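Local coordinates for lipolytic enzyme (Clostridium thermocellum, PDB 2VPT), which hydrolyses acetyl esters of xylan as the family 3 carbohydrate esterase catalytic domain of a longer, dockerin-bearing cellulosomal protein, at residues K4-M9 with A38-D43; T29-L34 with N189-Y194. All blocks are in the same frame, centred on the assembly; numbering follows the deposited sequence. Where two conformers were deposited one is given.

Interaction 1: residues K4-M9 with A38-D43; sequences KTIKIM and AGLSID. With CA (calcium ion), chain B.
The carboxylate of Asp43 is the flat side-chain group of this contact, and its two oxygens meet different neighbours. Asp43 OD1 binds the calcium ion at 2.4 Å, whereas Asp43 OD2 lies alongside the extended Lys7 chain, 3.9 Å from Lys7 CE. Asp43 CG stands anti to the backbone N (chi1 -175°), and the aspartate lies beside the lysine, the two side chains pointing the same way. At the base of the aspartate, Asp43 CB rests on Thr5 CG2 at 3.8 Å. On this same sheet face Thr5 OG1 and Ser41 OG share a hydrogen bond of 2.8 Å, and the opposite face carries Ile6, Ile8 and Ile42, where Ile42 CD1 touches Ile8 CD1 at 3.9 Å. The strands pair in parallel: Ile6 N bonds Ser41 O, Asp43 N bonds Ile6 O and Ile8 N bonds Asp43 O, each at 2.9 Å. The bond from Asp43 N to Ile6 O is almost straight (179°), although the donor is tilted 30° from the carbonyl plane. One water extends the join beyond Thr5, donating to Lys4 O and accepting from Ser41 N. Asp57, Asp59 and the carbonyl of Phe44 also bind the calcium, as do two waters. Lys7 NZ stands 4.9 Å from Asp43 OD2, too far for a salt bridge; its charge and the ion's would probably both help keep Asp43 ionised, while the backbone bonds at Asp43 N and O tie this metal ligand to strand 5-12.

Interaction 2: residues T29-L34 with N189-Y194; sequences TELYRL and NIWYKY
Leu31 and Leu34, one helical turn apart, set their side chains against Trp191 and Tyr192 at a helix-helix interface made by apolar packing. Leu31 points its two methyls at successive residues: CD2 reaches Trp191 CB at 3.7 Å, the two side chains crossing at about a right angle, and CD1 approaches Tyr192 CB at 3.9 Å on an oblique course. Having CG anti to the backbone N (chi1 -175°) directs this fork toward helix 181-203. Leu34 serves the tyrosine in another way, its CB meeting Tyr192 CD1 at 3.6 Å obliquely to the ring, while its CD1 methyl packs on the Asn189 side chain. Trp191 offers mainly its CB here; its indole leads away from helix 28-37, stacks with Tyr27 and Phe88, and reaches sheet strands 122-126 and 156-159. The nearest CA atoms, those of Leu31 and Tyr192, are 6.7 Å apart. The axes of the helical segments 29-34 and 189-194 approach to 9.4 Å and cross at -40°, a spacing that suits direct side-chain packing. Two neighbouring helices running in the same general direction beside a mainly parallel sheet, with an aromatic from one buried against the strands, are characteristic of the alpha/beta/alpha sandwich of SGNH (GDSL) hydrolases.

Overall arrangement
Interactions 1 and 2 have centres about 12 Å apart and interleave along the chain in the order 4-9, 29-34, 38-43, 189-194. Strand 5-12, helix 28-37 and strand 41-44 form a beta-alpha-beta crossover: interaction 1 pairs its strands, and interaction 2 packs its helix on the C-terminal helix 181-203. The two contacts also touch directly, with Ile42 O 3.4 Å from Tyr32 CE1 and Ala38 CB 3.7 Å from Tyr192 OH. Leu40 and Ile6 likewise reach helix 181-203. The two ends of the catalytic domain are thus packed together, with the calcium site beside strand 41-44, about 13 Å from the Leu31 side chain.

Interaction 1: residues K4-M9 with A38-D43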
loop_
_atom_site.group_PDB
_atom_site.type_symbol
_atom_site.label_atom_id
_atom_site.label_comp_id
_atom_site.label_asym_id
_atom_site.label_seq_id
_atom_site.Cartn_x
_atom_site.Cartn_y
_atom_site.Cartn_z
ATOM N N LYS A 4 3.280 -6.542 29.088
ATOM C CA LYS A 4 2.951 -5.202 28.538
ATOM C C LYS A 4 2.857 -5.302 27.017
ATOM O O LYS A 4 3.734 -5.901 26.385
ATOM C CB LYS A 4 4.037 -4.182 28.910
ATOM C CG LYS A 4 3.712 -2.766 28.453
ATOM C CD LYS A 4 4.919 -1.852 28.431
ATOM C CE LYS A 4 4.632 -0.599 27.617
ATOM N NZ LYS A 4 5.751 0.389 27.687
ATOM N N THR A 5 1.791 -4.738 26.448
ATOM C CA THR A 5 1.717 -4.549 24.990
ATOM C C THR A 5 2.745 -3.506 24.582
ATOM O O THR A 5 2.804 -2.429 25.174
ATOM C CB THR A 5 0.320 -4.107 24.511
ATOM O OG1 THR A 5 -0.630 -5.157 24.754
ATOM C CG2 THR A 5 0.322 -3.799 23.013
ATOM N N ILE A 6 3.551 -3.862 23.581
ATOM C CA ILE A 6 4.592 -2.993 23.024
ATOM C C ILE A 6 4.084 -2.373 21.718
ATOM O O ILE A 6 3.745 -3.103 20.790
ATOM C CB ILE A 6 5.883 -3.797 22.702
ATOM C CG1 ILE A 6 6.309 -4.679 23.884
ATOM C CG2 ILE A 6 7.027 -2.853 22.297
ATOM C CD1 ILE A 6 7.521 -5.509 23.605
ATOM N N LYS A 7 4.026 -1.047 21.659
ATOM C CA LYS A 7 3.669 -0.329 20.428
ATOM C C LYS A 7 4.934 -0.099 19.615
ATOM O O LYS A 7 5.889 0.528 20.093
ATOM C CB LYS A 7 3.009 1.011 20.731
ATOM C CG LYS A 7 1.608 0.887 21.328
ATOM C CD LYS A 7 0.981 2.244 21.592
ATOM C CE LYS A 7 -0.482 2.113 21.994
ATOM N NZ LYS A 7 -1.166 3.437 22.132
ATOM N N ILE A 8 4.946 -0.627 18.399
ATOM C CA ILE A 8 6.080 -0.543 17.502
ATOM C C ILE A 8 5.645 0.181 16.238
ATOM O O ILE A 8 4.659 -0.205 15.623
ATOM C CB ILE A 8 6.618 -1.931 17.105
ATOM C CG1 ILE A 8 7.019 -2.744 18.349
ATOM C CG2 ILE A 8 7.796 -1.749 16.146
ATOM C CD1 ILE A 8 7.483 -4.176 18.068
HETATM N N MSE A 9 6.363 1.239 15.864
HETATM C CA MSE A 9 6.069 1.974 14.644
HETATM C C MSE A 9 7.100 1.645 13.573
HETATM O O MSE A 9 8.253 2.082 13.660
HETATM C CB MSE A 9 6.076 3.470 14.897
HETATM C CG MSE A 9 5.611 4.257 13.674
HETATM SE SE MSE A 9 5.689 6.154 13.925
HETATM C CE MSE A 9 4.656 6.186 14.490
ATOM N N ALA A 38 6.734 -15.755 20.141
ATOM C CA ALA A 38 7.678 -15.591 21.237
ATOM C C ALA A 38 7.003 -15.182 22.543
ATOM O O ALA A 38 7.668 -15.066 23.566
ATOM C CB ALA A 38 8.754 -14.563 20.842
ATOM N N GLY A 39 5.694 -14.944 22.515
ATOM C CA GLY A 39 4.931 -14.575 23.693
ATOM C C GLY A 39 4.752 -13.099 23.952
ATOM O O GLY A 39 4.304 -12.684 25.025
ATOM N N LEU A 40 5.077 -12.280 22.956
ATOM C CA LEU A 40 4.941 -10.853 23.082
ATOM C C LEU A 40 3.588 -10.400 22.568
ATOM O O LEU A 40 3.035 -11.000 21.647
ATOM C CB LEU A 40 6.047 -10.141 22.294
ATOM C CG LEU A 40 7.458 -10.396 22.812
ATOM C CD1 LEU A 40 8.468 -9.803 21.833
ATOM C CD2 LEU A 40 7.636 -9.814 24.200
ATOM N N SER A 41 3.074 -9.353 23.192
ATOM C CA SER A 41 1.880 -8.645 22.747
ATOM C C SER A 41 2.305 -7.394 21.983
ATOM O O SER A 41 2.777 -6.438 22.575
ATOM C CB SER A 41 1.030 -8.244 23.941
ATOM O OG SER A 41 -0.132 -7.576 23.517
ATOM N N ILE A 42 2.144 -7.431 20.662
ATOM C CA ILE A 42 2.638 -6.382 19.763
ATOM C C ILE A 42 1.476 -5.615 19.154
ATOM O O ILE A 42 0.516 -6.216 18.659
ATOM C CB ILE A 42 3.483 -7.004 18.619
ATOM C CG1 ILE A 42 4.670 -7.775 19.192
ATOM C CG2 ILE A 42 3.951 -5.931 17.633
ATOM C CD1 ILE A 42 5.606 -6.970 20.084
ATOM N N ASP A 43 1.577 -4.296 19.191
ATOM C CA ASP A 43 0.685 -3.402 18.468
ATOM C C ASP A 43 1.552 -2.606 17.485
ATOM O O ASP A 43 2.302 -1.716 17.877
ATOM C CB ASP A 43 -0.026 -2.472 19.454
ATOM C CG ASP A 43 -1.070 -1.588 18.811
ATOM O OD1 ASP A 43 -1.369 -1.747 17.600
ATOM O OD2 ASP A 43 -1.593 -0.707 19.535
HETATM CA CA CA B . -2.079 -1.731 15.361
HETATM O O HOH W 1 4.413 -8.213 25.423
HETATM O O HOH W 2 -4.150 -2.739 15.637
HETATM O O HOH W 3 -2.942 0.415 15.992
#

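Interaction 2: residues T29-L34 with N189-Y194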
loop_
_atom_site.group_PDB
_atom_site.type_symbol
_atom_site.label_atom_id
_atom_site.label_comp_id
_atom_site.label_asym_id
_atom_site.label_seq_id
_atom_site.Cartn_x
_atom_site.Cartn_y
_atom_site.Cartn_z
ATOM N N THR A 29 4.366 -8.987 8.123
ATOM C CA THR A 29 3.543 -10.224 8.200
ATOM C C THR A 29 4.273 -11.296 9.007
ATOM O O THR A 29 3.768 -11.810 10.006
ATOM C CB THR A 29 3.240 -10.742 6.799
ATOM O OG1 THR A 29 2.646 -9.681 6.043
ATOM C CG2 THR A 29 2.291 -11.938 6.845
ATOM N N GLU A 30 5.485 -11.626 8.588
ATOM C CA GLU A 30 6.235 -12.690 9.266
ATOM C C GLU A 30 6.740 -12.236 10.632
ATOM O O GLU A 30 6.758 -13.011 11.585
ATOM C CB GLU A 30 7.365 -13.183 8.373
ATOM C CG GLU A 30 8.241 -14.294 8.943
ATOM C CD GLU A 30 7.500 -15.595 9.156
ATOM O OE1 GLU A 30 6.448 -15.820 8.515
ATOM O OE2 GLU A 30 7.996 -16.413 9.969
ATOM N N LEU A 31 7.164 -10.981 10.762
ATOM C CA LEU A 31 7.692 -10.558 12.044
ATOM C C LEU A 31 6.598 -10.541 13.108
ATOM O O LEU A 31 6.849 -10.910 14.258
ATOM C CB LEU A 31 8.374 -9.188 11.950
ATOM C CG LEU A 31 9.064 -8.700 13.224
ATOM C CD1 LEU A 31 10.140 -9.681 13.687
ATOM C CD2 LEU A 31 9.670 -7.334 12.981
ATOM N N TYR A 32 5.380 -10.138 12.739
ATOM C CA TYR A 32 4.271 -10.167 13.689
ATOM C C TYR A 32 4.047 -11.589 14.200
ATOM O O TYR A 32 3.812 -11.778 15.403
ATOM C CB TYR A 32 2.990 -9.617 13.048
ATOM C CG TYR A 32 1.883 -9.380 14.044
ATOM C CD1 TYR A 32 1.857 -8.237 14.820
ATOM C CD2 TYR A 32 0.893 -10.331 14.249
ATOM C CE1 TYR A 32 0.879 -8.016 15.756
ATOM C CE2 TYR A 32 -0.095 -10.120 15.174
ATOM C CZ TYR A 32 -0.110 -8.972 15.929
ATOM O OH TYR A 32 -1.091 -8.731 16.865
ATOM N N ARG A 33 4.136 -12.557 13.302
ATOM C CA ARG A 33 4.029 -13.976 13.682
ATOM C C ARG A 33 5.117 -14.357 14.666
ATOM O O ARG A 33 4.838 -14.936 15.718
ATOM C CB ARG A 33 4.144 -14.893 12.468
ATOM C CG ARG A 33 2.965 -14.836 11.518
ATOM C CD ARG A 33 2.993 -15.936 10.493
ATOM N NE ARG A 33 2.734 -17.243 11.105
ATOM C CZ ARG A 33 2.535 -18.380 10.434
ATOM N NH1 ARG A 33 2.563 -18.411 9.107
ATOM N NH2 ARG A 33 2.311 -19.502 11.108
ATOM N N LEU A 34 6.369 -14.039 14.327
ATOM C CA LEU A 34 7.485 -14.482 15.161
ATOM C C LEU A 34 7.423 -13.875 16.541
ATOM O O LEU A 34 7.674 -14.559 17.531
ATOM C CB LEU A 34 8.827 -14.136 14.501
ATOM C CG LEU A 34 9.168 -14.808 13.176
ATOM C CD1 LEU A 34 10.383 -14.168 12.488
ATOM C CD2 LEU A 34 9.374 -16.322 13.364
ATOM N N ASN A 189 13.146 -12.411 9.750
ATOM C CA ASN A 189 13.976 -13.212 10.659
ATOM C C ASN A 189 15.175 -12.465 11.204
ATOM O O ASN A 189 15.557 -12.664 12.354
ATOM C CB ASN A 189 14.315 -14.558 10.034
ATOM C CG ASN A 189 13.157 -15.550 10.211
ATOM O OD1 ASN A 189 12.266 -15.630 9.390
ATOM N ND2 ASN A 189 13.144 -16.242 11.342
ATOM N N ILE A 190 15.729 -11.547 10.405
ATOM C CA ILE A 190 16.855 -10.737 10.860
ATOM C C ILE A 190 16.369 -9.654 11.834
ATOM O O ILE A 190 16.984 -9.425 12.865
ATOM C CB ILE A 190 17.644 -10.151 9.683
ATOM C CG1 ILE A 190 18.196 -11.267 8.783
ATOM C CG2 ILE A 190 18.780 -9.254 10.191
ATOM C CD1 ILE A 190 18.675 -10.801 7.429
ATOM N N TRP A 191 15.246 -8.989 11.542
ATOM C CA TRP A 191 14.675 -8.102 12.542
ATOM C C TRP A 191 14.483 -8.840 13.870
ATOM O O TRP A 191 14.789 -8.300 14.931
ATOM C CB TRP A 191 13.306 -7.558 12.114
ATOM C CG TRP A 191 13.323 -6.437 11.084
ATOM C CD1 TRP A 191 13.065 -6.563 9.764
ATOM C CD2 TRP A 191 13.589 -5.038 11.310
ATOM N NE1 TRP A 191 13.150 -5.334 9.138
ATOM C CE2 TRP A 191 13.462 -4.388 10.073
ATOM C CE3 TRP A 191 13.911 -4.277 12.436
ATOM C CZ2 TRP A 191 13.664 -3.005 9.928
ATOM C CZ3 TRP A 191 14.113 -2.912 12.294
ATOM C CH2 TRP A 191 13.977 -2.293 11.052
ATOM N N TYR A 192 13.917 -10.050 13.815
ATOM C CA TYR A 192 13.700 -10.821 15.030
ATOM C C TYR A 192 15.017 -11.024 15.781
ATOM O O TYR A 192 15.107 -10.742 16.965
ATOM C CB TYR A 192 13.021 -12.151 14.702
ATOM C CG TYR A 192 12.734 -13.002 15.926
ATOM C CD1 TYR A 192 11.515 -12.919 16.581
ATOM C CD2 TYR A 192 13.692 -13.869 16.429
ATOM C CE1 TYR A 192 11.250 -13.693 17.693
ATOM C CE2 TYR A 192 13.432 -14.654 17.531
ATOM C CZ TYR A 192 12.222 -14.546 18.167
ATOM O OH TYR A 192 11.964 -15.333 19.277
ATOM N N LYS A 193 16.018 -11.513 15.069
ATOM C CA LYS A 193 17.347 -11.747 15.662
ATOM C C LYS A 193 17.857 -10.548 16.458
ATOM O O LYS A 193 18.335 -10.676 17.587
ATOM C CB LYS A 193 18.330 -12.138 14.562
ATOM C CG LYS A 193 19.796 -12.220 14.999
ATOM C CD LYS A 193 20.675 -12.641 13.846
ATOM C CE LYS A 193 22.144 -12.536 14.230
ATOM N NZ LYS A 193 23.034 -12.913 13.128
ATOM N N TYR A 194 17.765 -9.368 15.852
ATOM C CA TYR A 194 18.344 -8.161 16.440
ATOM C C TYR A 194 17.441 -7.436 17.432
ATOM O O TYR A 194 17.904 -6.592 18.184
ATOM C CB TYR A 194 18.822 -7.205 15.322
ATOM C CG TYR A 194 20.108 -7.664 14.650
ATOM C CD1 TYR A 194 21.343 -7.259 15.136
ATOM C CD2 TYR A 194 20.100 -8.476 13.530
ATOM C CE1 TYR A 194 22.510 -7.679 14.551
ATOM C CE2 TYR A 194 21.285 -8.909 12.928
ATOM C CZ TYR A 194 22.491 -8.500 13.451
ATOM O OH TYR A 194 23.687 -8.903 12.880
#